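PDB 6E29: SWD1-like protein from Myceliophthora thermophila, which probably acts as a WD-repeat subunit of the COMPASS histone H3K4 methyltransferase complex, this piece being its beta-propeller domain. Local coordinates for residues Ile217-Arg222 with Asn233-Ile238; Ser273-Ala278 with Ser289-His294. All blocks are in the same frame, centred on the assembly; numbering follows the deposited sequence.

Interaction 1 (Ile217-Arg222 with Asn233-Ile238); sequences IITTLR and NAQDRI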
ATOM      1  N   ILE B 217      -1.489 -12.002   9.057  1.00 44.50           N
ATOM      2  CA  ILE B 217      -1.922 -10.635   8.774  1.00 31.30           C
ATOM      3  C   ILE B 217      -1.505 -10.201   7.368  1.00 30.09           C
ATOM      4  O   ILE B 217      -0.338 -10.342   6.946  1.00 31.09           O
ATOM      5  CB  ILE B 217      -1.363  -9.716   9.864  1.00 36.86           C
ATOM      6  CG1 ILE B 217      -1.967 -10.181  11.204  1.00 41.47           C
ATOM      7  CG2 ILE B 217      -1.563  -8.251   9.497  1.00 34.95           C
ATOM      8  CD1 ILE B 217      -1.356  -9.547  12.437  1.00 52.75           C
ATOM      9  N   ILE B 218      -2.450  -9.638   6.609  1.00 26.33           N
ATOM     10  CA  ILE B 218      -2.115  -9.059   5.309  1.00 28.28           C
ATOM     11  C   ILE B 218      -1.533  -7.657   5.514  1.00 28.11           C
ATOM     12  O   ILE B 218      -2.139  -6.809   6.181  1.00 30.85           O
ATOM     13  CB  ILE B 218      -3.337  -9.047   4.385  1.00 28.90           C
ATOM     14  CG1 ILE B 218      -3.748 -10.510   4.050  1.00 32.28           C
ATOM     15  CG2 ILE B 218      -3.034  -8.307   3.087  1.00 23.06           C
ATOM     16  CD1 ILE B 218      -5.060 -10.631   3.216  1.00 30.86           C
ATOM     17  N   THR B 219      -0.304  -7.446   5.034  1.00 25.72           N
ATOM     18  CA  THR B 219       0.381  -6.180   5.310  1.00 33.28           C
ATOM     19  C   THR B 219       0.450  -5.228   4.125  1.00 34.24           C
ATOM     20  O   THR B 219       0.490  -4.011   4.326  1.00 40.69           O
ATOM     21  CB  THR B 219       1.804  -6.425   5.849  1.00 32.29           C
ATOM     22  OG1 THR B 219       2.498  -7.335   5.002  1.00 30.53           O
ATOM     23  CG2 THR B 219       1.726  -7.015   7.246  1.00 40.29           C
ATOM     24  N   THR B 220       0.395  -5.730   2.913  1.00 27.07           N
ATOM     25  CA  THR B 220       0.472  -4.889   1.736  1.00 21.77           C
ATOM     26  C   THR B 220      -0.433  -5.438   0.663  1.00 26.25           C
ATOM     27  O   THR B 220      -0.452  -6.650   0.417  1.00 23.59           O
ATOM     28  CB  THR B 220       1.912  -4.836   1.160  1.00 34.08           C
ATOM     29  OG1 THR B 220       2.723  -4.051   2.022  1.00 37.08           O
ATOM     30  CG2 THR B 220       1.926  -4.265  -0.270  1.00 43.66           C
ATOM     31  N   LEU B 221      -1.147  -4.524   0.007  1.00 24.54           N
ATOM     32  CA  LEU B 221      -1.842  -4.787  -1.248  1.00 19.07           C
ATOM     33  C   LEU B 221      -1.402  -3.769  -2.303  1.00 22.57           C
ATOM     34  O   LEU B 221      -1.315  -2.565  -2.009  1.00 26.23           O
ATOM     35  CB  LEU B 221      -3.332  -4.647  -1.080  1.00 23.29           C
ATOM     36  CG  LEU B 221      -4.009  -5.607  -0.115  1.00 28.48           C
ATOM     37  CD1 LEU B 221      -5.484  -5.195   0.047  1.00 28.66           C
ATOM     38  CD2 LEU B 221      -3.851  -7.015  -0.637  1.00 26.53           C
ATOM     39  N   ARG B 222      -1.196  -4.240  -3.535  1.00 28.73           N
ATOM     40  CA  ARG B 222      -0.858  -3.335  -4.645  1.00 24.87           C
ATOM     41  C   ARG B 222      -1.418  -3.885  -5.949  1.00 27.59           C
ATOM     42  O   ARG B 222      -1.381  -5.092  -6.193  1.00 24.10           O
ATOM     43  CB  ARG B 222       0.695  -3.194  -4.733  1.00 29.90           C
ATOM     44  CG  ARG B 222       1.175  -2.174  -5.718  1.00 58.39           C
ATOM     45  CD  ARG B 222       0.667  -0.755  -5.397  1.00 55.37           C
ATOM     46  NE  ARG B 222       1.072  -0.204  -4.090  1.00 57.21           N
ATOM     47  CZ  ARG B 222       2.206   0.477  -3.868  1.00 74.93           C
ATOM     48  NH1 ARG B 222       3.123   0.640  -4.844  1.00 56.46           N
ATOM     49  NH2 ARG B 222       2.452   0.965  -2.652  1.00 59.09           N
ATOM     50  N   ASN B 233       1.225  -9.126   0.229  1.00 20.02           N
ATOM     51  CA  ASN B 233       2.222  -9.584   1.192  1.00 22.87           C
ATOM     52  C   ASN B 233       1.493  -9.893   2.490  1.00 27.45           C
ATOM     53  O   ASN B 233       0.683  -9.078   2.957  1.00 30.63           O
ATOM     54  CB  ASN B 233       3.320  -8.552   1.459  1.00 25.11           C
ATOM     55  CG  ASN B 233       4.477  -9.137   2.284  1.00 31.52           C
ATOM     56  OD1 ASN B 233       4.741 -10.344   2.230  1.00 33.24           O
ATOM     57  ND2 ASN B 233       5.143  -8.298   3.053  1.00 28.07           N
ATOM     58  N   ALA B 234       1.828 -11.014   3.093  1.00 25.44           N
ATOM     59  CA  ALA B 234       1.190 -11.425   4.336  1.00 28.34           C
ATOM     60  C   ALA B 234       2.213 -12.115   5.219  1.00 41.25           C
ATOM     61  O   ALA B 234       3.270 -12.552   4.763  1.00 43.87           O
ATOM     62  CB  ALA B 234      -0.016 -12.348   4.059  1.00 27.21           C
ATOM     63  N   GLN B 235       1.879 -12.252   6.484  1.00 29.35           N
ATOM     64  CA  GLN B 235       2.866 -12.669   7.456  1.00 32.79           C
ATOM     65  C   GLN B 235       3.101 -14.175   7.473  1.00 36.61           C
ATOM     66  O   GLN B 235       3.648 -14.678   8.445  1.00 40.86           O
ATOM     67  CB  GLN B 235       2.438 -12.207   8.844  1.00 35.38           C
ATOM     68  CG  GLN B 235       2.653 -10.700   9.069  1.00 47.04           C
ATOM     69  CD  GLN B 235       2.495 -10.351  10.561  1.00 54.41           C
ATOM     70  OE1 GLN B 235       1.870 -11.105  11.323  1.00 62.81           O
ATOM     71  NE2 GLN B 235       3.082  -9.231  10.982  1.00 57.58           N
ATOM     72  N   ASP B 236       2.679 -14.910   6.451  1.00 37.16           N
ATOM     73  CA  ASP B 236       2.950 -16.335   6.416  1.00 47.14           C
ATOM     74  C   ASP B 236       4.116 -16.664   5.489  1.00 39.18           C
ATOM     75  O   ASP B 236       4.240 -17.801   5.058  1.00 31.39           O
ATOM     76  CB  ASP B 236       1.678 -17.150   6.069  1.00 52.08           C
ATOM     77  CG  ASP B 236       1.068 -16.808   4.689  1.00 50.37           C
ATOM     78  OD1 ASP B 236       1.621 -15.936   3.989  1.00 34.41           O
ATOM     79  OD2 ASP B 236       0.031 -17.433   4.325  1.00 38.34           O
ATOM     80  N   ARG B 237       4.997 -15.690   5.203  1.00 34.30           N
ATOM     81  CA  ARG B 237       6.249 -15.899   4.484  1.00 36.93           C
ATOM     82  C   ARG B 237       6.029 -16.136   3.002  1.00 39.45           C
ATOM     83  O   ARG B 237       6.937 -16.580   2.299  1.00 32.43           O
ATOM     84  CB  ARG B 237       7.077 -17.070   5.076  1.00 38.54           C
ATOM     85  CG  ARG B 237       7.511 -16.840   6.525  1.00 37.66           C
ATOM     86  CD  ARG B 237       8.057 -18.050   7.248  1.00 45.94           C
ATOM     87  NE  ARG B 237       8.549 -17.595   8.549  1.00 66.58           N
ATOM     88  CZ  ARG B 237       7.766 -17.289   9.593  1.00 70.62           C
ATOM     89  NH1 ARG B 237       6.435 -17.388   9.512  1.00 70.93           N
ATOM     90  NH2 ARG B 237       8.312 -16.869  10.727  1.00 61.89           N
ATOM     91  N   ILE B 238       4.821 -15.898   2.504  1.00 27.90           N
ATOM     92  CA  ILE B 238       4.505 -16.188   1.121  1.00 27.67           C
ATOM     93  C   ILE B 238       3.973 -14.927   0.472  1.00 23.32           C
ATOM     94  O   ILE B 238       3.065 -14.297   1.011  1.00 33.05           O
ATOM     95  CB  ILE B 238       3.481 -17.323   1.005  1.00 30.37           C
ATOM     96  CG1 ILE B 238       4.093 -18.578   1.625  1.00 30.00           C
ATOM     97  CG2 ILE B 238       3.137 -17.555  -0.452  1.00 25.54           C
ATOM     98  CD1 ILE B 238       3.076 -19.727   1.777  1.00 35.92           C
TER
HETATM   99  O   HOH W   1       4.244  -5.506   3.354  1.00 38.55           O
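Antiparallel strand pairing at the open end of the hairpin of strands 218-223 and 229-234 joins I217-T220 to N233-Q235, on the first two strands of one propeller blade. I218 and A234 form a non-hydrogen-bonded pair, T220 and N233 a hydrogen-bonded one, and the extra residue between them, T219, marks a bulge. N233 O takes the amide of T219 (N to O 2.8 Å), and more weakly that of T220 (N to O 3.4 Å). In return N233 N donates to T220 O at 3.0 Å. T219 has the nearly helical psi of -25° that lets two successive N-H groups turn to one carbonyl.

On the face carrying T220 and N233, the two CB atoms meet at 4.0 Å. The N233 amide extends from there, CG anti to the backbone N (chi1 -170°), and ND2 gives one bond to a water 2.9 Å away and another to W274 O of the next blade. The same water bonds T219 OG1, tying the bulge to the amide; its approach to T220 OG1 is too short to trust. The opposite face is apolar and buried: I218 CG1 lies 4.2 Å from A234 CB, while L221 packs on A178 and V180.

Beyond the bridge the pairing frays. Q235 N still reaches I217 O at 3.0 Å, and the Q235 chain runs alongside I217 in the same direction, its OE1 3.8 Å from I217 CD1, a plain van der Waals contact.

Two residues, T219 and T220, set against the single N233 are the mark of a classic beta bulge, here in the first hairpin of a blade of a seven-bladed WD-repeat propeller.

Interaction 2 (Ser273-Ala278 with Ser289-His294); sequences SWNHVA and STYNNH
On the first two strands of a propeller blade, 274-279 and 285-290, N275 lays its side-chain amide over one face of the Y291 ring, off toward the rim, with the two planes 26° apart. N275 CG sits 3.4 Å from Y291 CE2, and N275 CA adds a CH-pi contact 4.0 Å from the ring centroid. A chi1 of -156° sends the amide away from its own backbone N and over the tyrosine. The ring's edge is met by S273, whose CB comes within 3.7 Å of Y291 CD1. Y291 and S273 each have two conformers, so these contacts hold for the copies described.

The chain turns a corner at N275, and S289 spans it. S289 O accepts the N275 amide at 2.7 Å, nearly straight at the hydrogen although the donor stands well above the carbonyl plane. The next amide goes to the side chain instead: with chi1 at 54°, S289 OG swings to within 3.1 Å of H276 N, and it also bonds to G318 O on the neighbouring blade. S289 N bonds to H276 O, and Y291 N to S273 O is the last rung at the open end of the hairpin, where the chain enters a type II turn from T290 to N293 toward the next strand.

On the other side of the strands, W274 and T290 run side by side. The indole presents its edge to S289 O, which lies in the ring plane 3.7 Å from W274 CE3, and its NE1 bonds to R237 O. T290 OG1 is held by E295 O.

Buried S289 has partners for N, O and OG at the corner, so its polar groups are satisfied there, while exposed Y291 contributes a stack on the N275 amide.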
ATOM      1  N   SER B 273      11.011 -14.124   5.743  1.00 34.75           N
ATOM      2  CA  SER B 273       9.833 -13.271   5.775  0.83 32.15           C
ATOM      3  C   SER B 273      10.119 -11.995   5.000  1.00 33.34           C
ATOM      4  O   SER B 273      11.264 -11.550   4.905  1.00 37.99           O
ATOM      5  CB  SER B 273       9.410 -12.926   7.210  0.83 29.33           C
ATOM      6  OG  SER B 273       9.092 -14.090   7.928  0.83 37.02           O
ATOM      7  N   TRP B 274       9.066 -11.445   4.389  1.00 31.02           N
ATOM      8  CA  TRP B 274       9.178 -10.342   3.441  1.00 29.18           C
ATOM      9  C   TRP B 274       8.669  -9.054   4.062  1.00 30.75           C
ATOM     10  O   TRP B 274       7.648  -9.035   4.750  1.00 38.77           O
ATOM     11  CB  TRP B 274       8.416 -10.650   2.152  1.00 28.80           C
ATOM     12  CG  TRP B 274       8.747 -11.998   1.691  1.00 31.70           C
ATOM     13  CD1 TRP B 274       7.959 -13.082   1.738  1.00 22.08           C
ATOM     14  CD2 TRP B 274      10.005 -12.428   1.125  1.00 26.97           C
ATOM     15  NE1 TRP B 274       8.621 -14.185   1.245  1.00 34.94           N
ATOM     16  CE2 TRP B 274       9.879 -13.813   0.857  1.00 32.25           C
ATOM     17  CE3 TRP B 274      11.193 -11.767   0.776  1.00 31.37           C
ATOM     18  CZ2 TRP B 274      10.895 -14.563   0.268  1.00 29.81           C
ATOM     19  CZ3 TRP B 274      12.242 -12.533   0.182  1.00 36.01           C
ATOM     20  CH2 TRP B 274      12.078 -13.912  -0.054  1.00 39.90           C
ATOM     21  N   ASN B 275       9.441  -8.001   3.896  1.00 29.30           N
ATOM     22  CA  ASN B 275       9.125  -6.771   4.585  1.00 25.62           C
ATOM     23  C   ASN B 275       8.142  -5.937   3.751  1.00 37.05           C
ATOM     24  O   ASN B 275       7.033  -5.632   4.201  1.00 33.67           O
ATOM     25  CB  ASN B 275      10.427  -6.035   4.848  1.00 24.99           C
ATOM     26  CG  ASN B 275      10.331  -5.117   5.961  1.00 42.93           C
ATOM     27  OD1 ASN B 275       9.235  -4.701   6.329  1.00 61.27           O
ATOM     28  ND2 ASN B 275      11.468  -4.735   6.499  1.00 48.65           N
ATOM     29  N   HIS B 276       8.528  -5.590   2.521  1.00 26.76           N
ATOM     30  CA  HIS B 276       7.673  -4.865   1.600  0.51 24.60           C
ATOM     31  C   HIS B 276       7.826  -5.478   0.216  1.00 19.75           C
ATOM     32  O   HIS B 276       8.825  -6.132  -0.081  1.00 22.53           O
ATOM     33  CB  HIS B 276       8.019  -3.356   1.621  0.51 26.04           C
ATOM     34  CG  HIS B 276       7.458  -2.656   2.815  0.51 20.36           C
ATOM     35  ND1 HIS B 276       8.187  -2.378   3.951  0.51 28.43           N
ATOM     36  CD2 HIS B 276       6.183  -2.285   3.089  0.51 20.85           C
ATOM     37  CE1 HIS B 276       7.398  -1.818   4.856  0.51 23.06           C
ATOM     38  NE2 HIS B 276       6.174  -1.764   4.364  0.51 26.68           N
ATOM     39  N   VAL B 277       6.824  -5.256  -0.639  1.00 18.69           N
ATOM     40  CA  VAL B 277       6.831  -5.815  -1.980  1.00 20.85           C
ATOM     41  C   VAL B 277       6.369  -4.738  -2.944  1.00 27.03           C
ATOM     42  O   VAL B 277       5.705  -3.778  -2.544  1.00 22.35           O
ATOM     43  CB  VAL B 277       5.903  -7.025  -2.121  1.00 21.77           C
ATOM     44  CG1 VAL B 277       6.469  -8.172  -1.171  1.00 19.67           C
ATOM     45  CG2 VAL B 277       4.422  -6.628  -1.719  1.00 20.51           C
ATOM     46  N   ALA B 278       6.695  -4.945  -4.229  1.00 19.39           N
ATOM     47  CA  ALA B 278       6.351  -3.990  -5.287  1.00 21.00           C
ATOM     48  C   ALA B 278       6.331  -4.649  -6.667  1.00 21.49           C
ATOM     49  O   ALA B 278       7.151  -5.514  -6.970  1.00 19.74           O
ATOM     50  CB  ALA B 278       7.326  -2.806  -5.293  1.00 23.55           C
ATOM     51  N   SER B 289      11.787  -6.777  -0.256  1.00 22.55           N
ATOM     52  CA  SER B 289      12.818  -6.723   0.777  1.00 27.24           C
ATOM     53  C   SER B 289      12.552  -7.781   1.844  1.00 28.31           C
ATOM     54  O   SER B 289      11.428  -8.251   2.022  1.00 30.53           O
ATOM     55  CB  SER B 289      12.847  -5.352   1.441  1.00 26.56           C
ATOM     56  OG  SER B 289      11.537  -5.034   1.913  1.00 25.13           O
ATOM     57  N   THR B 290      13.605  -8.123   2.581  1.00 32.81           N
ATOM     58  CA  THR B 290      13.644  -9.300   3.444  1.00 29.51           C
ATOM     59  C   THR B 290      13.835  -8.870   4.883  1.00 33.13           C
ATOM     60  O   THR B 290      14.770  -8.113   5.181  1.00 34.19           O
ATOM     61  CB  THR B 290      14.803 -10.203   3.022  1.00 30.82           C
ATOM     62  OG1 THR B 290      14.854 -10.249   1.596  1.00 43.44           O
ATOM     63  CG2 THR B 290      14.601 -11.632   3.578  1.00 46.10           C
ATOM     64  N   TYR B 291      12.939  -9.329   5.767  0.52 30.58           N
ATOM     65  CA  TYR B 291      13.089  -9.094   7.197  0.52 30.35           C
ATOM     66  C   TYR B 291      14.398  -9.676   7.681  0.52 33.60           C
ATOM     67  O   TYR B 291      14.758 -10.798   7.315  0.52 37.66           O
ATOM     68  CB  TYR B 291      11.944  -9.748   7.993  0.52 34.10           C
ATOM     69  CG  TYR B 291      10.749  -8.841   8.176  0.52 46.17           C
ATOM     70  CD1 TYR B 291       9.483  -9.212   7.721  0.52 43.42           C
ATOM     71  CD2 TYR B 291      10.893  -7.596   8.777  0.52 54.45           C
ATOM     72  CE1 TYR B 291       8.394  -8.371   7.876  0.52 26.82           C
ATOM     73  CE2 TYR B 291       9.818  -6.753   8.935  0.52 38.67           C
ATOM     74  CZ  TYR B 291       8.587  -7.137   8.474  0.52 33.96           C
ATOM     75  OH  TYR B 291       7.552  -6.281   8.653  0.52 32.26           O
ATOM     76  N   ASN B 292      15.082  -8.922   8.542  1.00 34.27           N
ATOM     77  CA  ASN B 292      16.328  -9.339   9.185  1.00 39.31           C
ATOM     78  C   ASN B 292      17.411  -9.805   8.213  1.00 47.92           C
ATOM     79  O   ASN B 292      18.298 -10.561   8.600  1.00 39.95           O
ATOM     80  CB  ASN B 292      16.075 -10.407  10.256  1.00 45.49           C
ATOM     81  CG  ASN B 292      15.499  -9.814  11.513  1.00 58.68           C
ATOM     82  OD1 ASN B 292      15.192  -8.617  11.557  1.00 62.71           O
ATOM     83  ND2 ASN B 292      15.372 -10.629  12.557  1.00 74.52           N
ATOM     84  N   ASN B 293      17.402  -9.333   6.968  1.00 40.60           N
ATOM     85  CA  ASN B 293      18.469  -9.664   6.015  1.00 35.08           C
ATOM     86  C   ASN B 293      18.674  -8.468   5.097  1.00 40.19           C
ATOM     87  O   ASN B 293      17.817  -7.581   5.004  1.00 35.29           O
ATOM     88  CB  ASN B 293      18.122 -10.890   5.148  1.00 47.82           C
ATOM     89  CG  ASN B 293      18.059 -12.208   5.954  1.00 58.49           C
ATOM     90  OD1 ASN B 293      17.022 -12.574   6.545  1.00 52.82           O
ATOM     91  ND2 ASN B 293      19.149 -12.948   5.914  1.00 38.95           N
ATOM     92  N   HIS B 294      19.775  -8.485   4.354  1.00 33.88           N
ATOM     93  CA  HIS B 294      20.073  -7.287   3.568  1.00 32.35           C
ATOM     94  C   HIS B 294      19.588  -7.366   2.124  1.00 39.85           C
ATOM     95  O   HIS B 294      19.487  -6.331   1.457  1.00 44.40           O
ATOM     96  CB  HIS B 294      21.599  -7.009   3.611  1.00 38.51           C
ATOM     97  CG  HIS B 294      22.429  -8.106   3.021  1.00 60.33           C
ATOM     98  ND1 HIS B 294      22.675  -9.293   3.680  1.00 66.69           N
ATOM     99  CD2 HIS B 294      23.051  -8.207   1.819  1.00 58.97           C
ATOM    100  CE1 HIS B 294      23.424 -10.073   2.917  1.00 55.28           C
ATOM    101  NE2 HIS B 294      23.670  -9.437   1.783  1.00 54.91           N
TER
HETATM  102  O   HOH W   2      13.279 -13.434   7.132  1.00 38.08           O

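How the interactions relate
Interaction 1 and interaction 2 are counterparts on successive propeller blades, each joining the first two strands of its blade at the open end of the hairpin; both pass from buried strand residues to an exposed residue, Q235 in one and Y291 in the other. Interaction 1 lies nearer the middle of the domain: its centre is about 11 Å from the centre of the chain, and the centre of interaction 2 is about 15 Å from the centre of the chain. Its irregular strand uses a shared carbonyl and a water, whereas 273-278 with 289-294 uses a serine hydroxyl and an amide-aromatic stack. The blades meet at W274, whose carbonyl and indole both face interaction 1.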